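Local coordinates for protein DNA replication factor Cdt1 (PDB 3A4C) that licenses DNA replication by helping load the MCM complex onto origins, and also supports stable kinetochore-microtubule attachment in mitosis, this chain being its C-terminal domain, at residues R23-S28 against A41-S46; P68-L73 against K86-A91. All blocks are in the same frame, centred on the assembly; numbering follows the deposited sequence.

Overall arrangement
Both contacts sit off the middle of the winged helix domain, with their centres about 11 and 10 Å from the centre of the chain and about 15 Å from each other. Contact 1 joins helix 3-27 to helix 36-45 and is partly buried, pairing apolar side chains with a water bridge, and with a serine-carbonyl bond inside 41-46 at its more exposed side. Contact 2 joins the start of strand 71-76 to the turn leading into helix 90-104; it is buried and purely apolar across the segments. They bury similar areas, 152 and 155 Å². Helix 3-27 also lies against contact 2, through Leu22 on Trp70; its Arg23 touches Leu90, CZ to CD2 3.6 Å, so the two contacts meet there.

Contact 1: R23-S28 against A41-S46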
loop_
_atom_site.group_PDB
_atom_site.type_symbol
_atom_site.label_atom_id
_atom_site.label_comp_id
_atom_site.label_asym_id
_atom_site.label_seq_id
_atom_site.Cartn_x
_atom_site.Cartn_y
_atom_site.Cartn_z
ATOM N N ARG A 23 -2.624 -1.118 7.280
ATOM C CA ARG A 23 -3.048 -0.393 8.468
ATOM C C ARG A 23 -2.915 -1.263 9.717
ATOM O O ARG A 23 -2.480 -0.797 10.766
ATOM C CB ARG A 23 -4.480 0.128 8.345
ATOM C CG ARG A 23 -4.759 1.187 9.406
ATOM C CD ARG A 23 -6.145 1.087 9.976
ATOM N NE ARG A 23 -6.606 -0.295 10.049
ATOM C CZ ARG A 23 -7.820 -0.640 10.459
ATOM N NH1 ARG A 23 -8.669 0.304 10.839
ATOM N NH2 ARG A 23 -8.187 -1.915 10.486
ATOM N N ASN A 24 -3.286 -2.528 9.598
ATOM C CA ASN A 24 -3.171 -3.444 10.731
ATOM C C ASN A 24 -1.739 -3.675 11.196
ATOM O O ASN A 24 -1.488 -3.811 12.392
ATOM C CB ASN A 24 -3.863 -4.764 10.425
ATOM C CG ASN A 24 -5.351 -4.699 10.703
ATOM O OD1 ASN A 24 -6.002 -5.718 10.929
ATOM N ND2 ASN A 24 -5.892 -3.490 10.700
ATOM N N VAL A 25 -0.806 -3.725 10.251
ATOM C CA VAL A 25 0.611 -3.828 10.593
ATOM C C VAL A 25 1.038 -2.621 11.428
ATOM O O VAL A 25 1.743 -2.760 12.433
ATOM C CB VAL A 25 1.487 -3.936 9.331
ATOM C CG1 VAL A 25 2.961 -3.634 9.660
ATOM C CG2 VAL A 25 1.344 -5.323 8.724
ATOM N N PHE A 26 0.599 -1.438 11.019
ATOM C CA PHE A 26 0.950 -0.237 11.760
ATOM C C PHE A 26 0.207 -0.106 13.085
ATOM O O PHE A 26 0.746 0.441 14.036
ATOM C CB PHE A 26 0.800 1.021 10.899
ATOM C CG PHE A 26 2.019 1.318 10.084
ATOM C CD1 PHE A 26 2.240 0.668 8.885
ATOM C CD2 PHE A 26 2.976 2.210 10.547
ATOM C CE1 PHE A 26 3.385 0.929 8.142
ATOM C CE2 PHE A 26 4.117 2.479 9.809
ATOM C CZ PHE A 26 4.322 1.838 8.607
ATOM N N VAL A 27 -1.017 -0.611 13.151
ATOM C CA VAL A 27 -1.753 -0.611 14.417
ATOM C C VAL A 27 -1.025 -1.431 15.477
ATOM O O VAL A 27 -1.023 -1.089 16.659
ATOM C CB VAL A 27 -3.194 -1.113 14.235
ATOM C CG1 VAL A 27 -3.788 -1.551 15.574
ATOM C CG2 VAL A 27 -4.036 -0.019 13.606
ATOM N N SER A 28 -0.380 -2.502 15.036
ATOM C CA SER A 28 0.332 -3.395 15.937
ATOM C C SER A 28 1.747 -2.912 16.226
ATOM O O SER A 28 2.451 -3.500 17.044
ATOM C CB SER A 28 0.389 -4.801 15.337
ATOM O OG SER A 28 1.153 -5.668 16.152
ATOM N N ALA A 41 7.697 -7.454 4.461
ATOM C CA ALA A 41 7.808 -8.753 5.124
ATOM C C ALA A 41 6.610 -8.992 6.035
ATOM O O ALA A 41 6.043 -10.084 6.069
ATOM C CB ALA A 41 9.108 -8.839 5.910
ATOM N N ARG A 42 6.205 -7.964 6.766
ATOM C CA ARG A 42 5.062 -8.103 7.657
ATOM C C ARG A 42 3.750 -8.249 6.883
ATOM O O ARG A 42 2.860 -8.996 7.287
ATOM C CB ARG A 42 4.995 -6.920 8.618
ATOM C CG ARG A 42 6.118 -6.945 9.621
ATOM C CD ARG A 42 5.978 -5.869 10.670
ATOM N NE ARG A 42 7.223 -5.755 11.428
ATOM C CZ ARG A 42 7.412 -4.915 12.438
ATOM N NH1 ARG A 42 6.430 -4.126 12.841
ATOM N NH2 ARG A 42 8.584 -4.871 13.044
ATOM N N MET A 43 3.632 -7.537 5.770
ATOM C CA MET A 43 2.410 -7.603 4.984
ATOM C C MET A 43 2.244 -8.965 4.325
ATOM O O MET A 43 1.176 -9.553 4.378
ATOM C CB MET A 43 2.386 -6.498 3.932
ATOM C CG MET A 43 2.092 -5.125 4.538
ATOM S SD MET A 43 1.959 -3.863 3.283
ATOM C CE MET A 43 0.333 -4.239 2.600
ATOM N N VAL A 44 3.296 -9.477 3.700
ATOM C CA VAL A 44 3.170 -10.787 3.079
ATOM C C VAL A 44 2.868 -11.853 4.135
ATOM O O VAL A 44 2.122 -12.791 3.879
ATOM C CB VAL A 44 4.405 -11.164 2.247
ATOM C CG1 VAL A 44 4.569 -10.190 1.077
ATOM C CG2 VAL A 44 5.652 -11.196 3.114
ATOM N N ASP A 45 3.426 -11.695 5.332
ATOM C CA ASP A 45 3.211 -12.683 6.394
ATOM C C ASP A 45 1.859 -12.546 7.087
ATOM O O ASP A 45 1.475 -13.412 7.873
ATOM C CB ASP A 45 4.278 -12.546 7.467
ATOM C CG ASP A 45 5.615 -13.081 7.042
ATOM O OD1 ASP A 45 5.752 -13.557 5.895
ATOM O OD2 ASP A 45 6.533 -13.026 7.884
ATOM N N SER A 46 1.152 -11.455 6.824
ATOM C CA SER A 46 -0.076 -11.141 7.560
ATOM C C SER A 46 -1.351 -11.605 6.866
ATOM O O SER A 46 -2.448 -11.495 7.414
ATOM C CB SER A 46 -0.169 -9.630 7.810
ATOM O OG SER A 46 0.697 -9.246 8.860
HETATM O O HOH W 1 3.568 -4.686 12.808
#
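Val25 turns CG1 away from its own backbone N (chi1 164°) and leaves CG2 opposite its carbonyl carbon, so both methyls straddle Arg42 CB, which sits 4.0 Å from Val25 CG2. Arg42 starts with CG trans to its carbonyl carbon (chi1 -69°) and then runs extended to NE, which lays its methylene chain obliquely over the valine: Arg42 CD is 3.9 Å from Val25 CG1. On the inner flank Val25 CG2 stands 4.3 Å from Met43 CG, and Met43 continues inward to Leu18, Leu22 and Leu60. Val25, buried, is thus the main apolar side chain from 23-28, touching Arg42, Met43 and Ser46, with the backbones nearest at Val25 CA and Arg42 CA, 6.8 Å apart. These are helix 3-27 and helix 36-45 of the winged helix domain, linked through strand 33-35, whose Leu34 touches both Val25 and Arg42. At the exposed end Ser46 OG lies 4.0 Å from Val25 CG2 while donating to Arg42 O at 2.7 Å. That bond meets the C=O at 146° with the donor tilted out of the carbonyl plane, and it ties the serine hydroxyl back to a carbonyl four residues earlier. The guanidinium end of Arg42 reaches across by a water that donates to Val25 O (2.7 Å) and accepts from Arg42 NH1 (2.9 Å); NH1 also forms a salt bridge to Glu29.

Contact 2: P68-L73 against K86-A91; sequences PDWLSL and KAVDLA
Trp70, the residue just before strand 71-76, carries the contact from the first segment. Its CG lies trans to the backbone N (chi1 179°), which swings the indole out toward 86-91, where Val88 and Leu90 receive opposite ends of the ring system. At the pyrrole end Trp70 CG and NE1 are each 4.0 Å from Val88 CG2, and these approaches establish the contact; CD1 is modelled 3.2 Å from the same methyl, unusually short for two carbons and doubtful as evidence of strain. That methyl occupies the crowded rotamer position between the valine's backbone N and carbonyl carbon, and it meets the ring obliquely. At the benzo end Trp70 CH2 is 4.4 Å from Leu90 CD1, a looser contact. Leu22 of helix 3-27, Leu84 of strand 79-84 and Leu93 of helix 90-104 also touch the indole. Leu71, next in the chain, packs on Leu63 and Leu84. In 86-91, Asp89 is the N-cap of helix 90-104, its OD2 accepting a weak but nearly straight bond from Ala91 N (3.4 Å, 165°). The arrangement belongs to a winged helix fold whose hairpin strands, 71-76 and 79-84, are followed by a further C-terminal helix packed beside the tryptophan.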
loop_
_atom_site.group_PDB
_atom_site.type_symbol
_atom_site.label_atom_id
_atom_site.label_comp_id
_atom_site.label_asym_id
_atom_site.label_seq_id
_atom_site.Cartn_x
_atom_site.Cartn_y
_atom_site.Cartn_z
ATOM N N PRO A 68 -1.291 9.728 -1.510
ATOM C CA PRO A 68 -0.080 10.382 -1.005
ATOM C C PRO A 68 -0.292 11.124 0.318
ATOM O O PRO A 68 0.674 11.330 1.051
ATOM C CB PRO A 68 0.254 11.382 -2.120
ATOM C CG PRO A 68 -1.079 11.667 -2.748
ATOM C CD PRO A 68 -1.709 10.305 -2.801
ATOM N N ASP A 69 -1.521 11.525 0.616
ATOM C CA ASP A 69 -1.806 12.202 1.878
ATOM C C ASP A 69 -1.855 11.225 3.052
ATOM O O ASP A 69 -1.790 11.625 4.214
ATOM C CB ASP A 69 -3.113 12.984 1.785
ATOM C CG ASP A 69 -2.987 14.222 0.922
ATOM O OD1 ASP A 69 -1.839 14.630 0.632
ATOM O OD2 ASP A 69 -4.032 14.784 0.532
ATOM N N TRP A 70 -1.973 9.940 2.745
ATOM C CA TRP A 70 -2.003 8.920 3.781
ATOM C C TRP A 70 -0.637 8.278 3.937
ATOM O O TRP A 70 -0.095 8.200 5.035
ATOM C CB TRP A 70 -3.029 7.842 3.425
ATOM C CG TRP A 70 -3.111 6.727 4.414
ATOM C CD1 TRP A 70 -3.194 6.837 5.767
ATOM C CD2 TRP A 70 -3.155 5.322 4.121
ATOM N NE1 TRP A 70 -3.277 5.587 6.341
ATOM C CE2 TRP A 70 -3.259 4.642 5.348
ATOM C CE3 TRP A 70 -3.115 4.577 2.937
ATOM C CZ2 TRP A 70 -3.320 3.251 5.431
ATOM C CZ3 TRP A 70 -3.179 3.191 3.020
ATOM C CH2 TRP A 70 -3.281 2.546 4.257
ATOM N N LEU A 71 -0.087 7.822 2.818
ATOM C CA LEU A 71 1.120 7.005 2.816
ATOM C C LEU A 71 2.308 7.768 2.253
ATOM O O LEU A 71 2.315 8.136 1.080
ATOM C CB LEU A 71 0.872 5.746 1.981
ATOM C CG LEU A 71 1.918 4.634 1.965
ATOM C CD1 LEU A 71 2.290 4.237 3.360
ATOM C CD2 LEU A 71 1.354 3.433 1.222
ATOM N N SER A 72 3.316 7.988 3.095
ATOM C CA SER A 72 4.504 8.734 2.711
ATOM C C SER A 72 5.723 7.804 2.708
ATOM O O SER A 72 5.821 6.902 3.535
ATOM C CB SER A 72 4.718 9.882 3.706
ATOM O OG SER A 72 5.307 11.003 3.077
ATOM N N LEU A 73 6.637 8.020 1.767
ATOM C CA LEU A 73 7.883 7.263 1.700
ATOM C C LEU A 73 9.041 8.234 1.825
ATOM O O LEU A 73 9.053 9.268 1.161
ATOM C CB LEU A 73 7.990 6.547 0.364
ATOM C CG LEU A 73 6.825 5.629 0.018
ATOM C CD1 LEU A 73 6.932 5.190 -1.427
ATOM C CD2 LEU A 73 6.857 4.435 0.946
ATOM N N LYS A 86 -1.906 8.891 10.596
ATOM C CA LYS A 86 -2.974 8.239 11.350
ATOM C C LYS A 86 -4.164 9.161 11.625
ATOM O O LYS A 86 -5.147 8.748 12.239
ATOM C CB LYS A 86 -2.444 7.613 12.645
ATOM C CG LYS A 86 -1.897 6.197 12.466
ATOM C CD LYS A 86 -1.720 5.488 13.808
ATOM C CE LYS A 86 -1.275 4.037 13.634
ATOM N NZ LYS A 86 -1.160 3.331 14.948
ATOM N N ALA A 87 -4.080 10.401 11.151
ATOM C CA ALA A 87 -5.186 11.349 11.279
ATOM C C ALA A 87 -6.247 11.154 10.189
ATOM O O ALA A 87 -7.156 11.973 10.041
ATOM C CB ALA A 87 -4.667 12.775 11.262
ATOM N N VAL A 88 -6.124 10.078 9.417
ATOM C CA VAL A 88 -7.130 9.758 8.410
ATOM C C VAL A 88 -7.712 8.363 8.634
ATOM O O VAL A 88 -6.984 7.427 8.966
ATOM C CB VAL A 88 -6.567 9.882 6.982
ATOM C CG1 VAL A 88 -6.258 11.338 6.660
ATOM C CG2 VAL A 88 -5.329 9.033 6.826
ATOM N N ASP A 89 -9.026 8.238 8.455
ATOM C CA ASP A 89 -9.744 6.978 8.680
ATOM C C ASP A 89 -9.622 6.038 7.481
ATOM O O ASP A 89 -9.649 6.483 6.337
ATOM C CB ASP A 89 -11.225 7.264 8.960
ATOM C CG ASP A 89 -11.975 6.046 9.485
ATOM O OD1 ASP A 89 -13.215 6.132 9.638
ATOM O OD2 ASP A 89 -11.333 5.003 9.747
ATOM N N LEU A 90 -9.494 4.739 7.745
ATOM C CA LEU A 90 -9.411 3.753 6.668
ATOM C C LEU A 90 -10.716 3.732 5.881
ATOM O O LEU A 90 -10.772 3.224 4.763
ATOM C CB LEU A 90 -9.077 2.356 7.215
ATOM C CG LEU A 90 -8.702 1.229 6.236
ATOM C CD1 LEU A 90 -7.469 1.562 5.389
ATOM C CD2 LEU A 90 -8.476 -0.058 6.996
ATOM N N ALA A 91 -11.767 4.298 6.464
ATOM C CA ALA A 91 -13.051 4.374 5.781
ATOM C C ALA A 91 -13.007 5.457 4.714
ATOM O O ALA A 91 -13.416 5.239 3.575
ATOM C CB ALA A 91 -14.165 4.648 6.769
#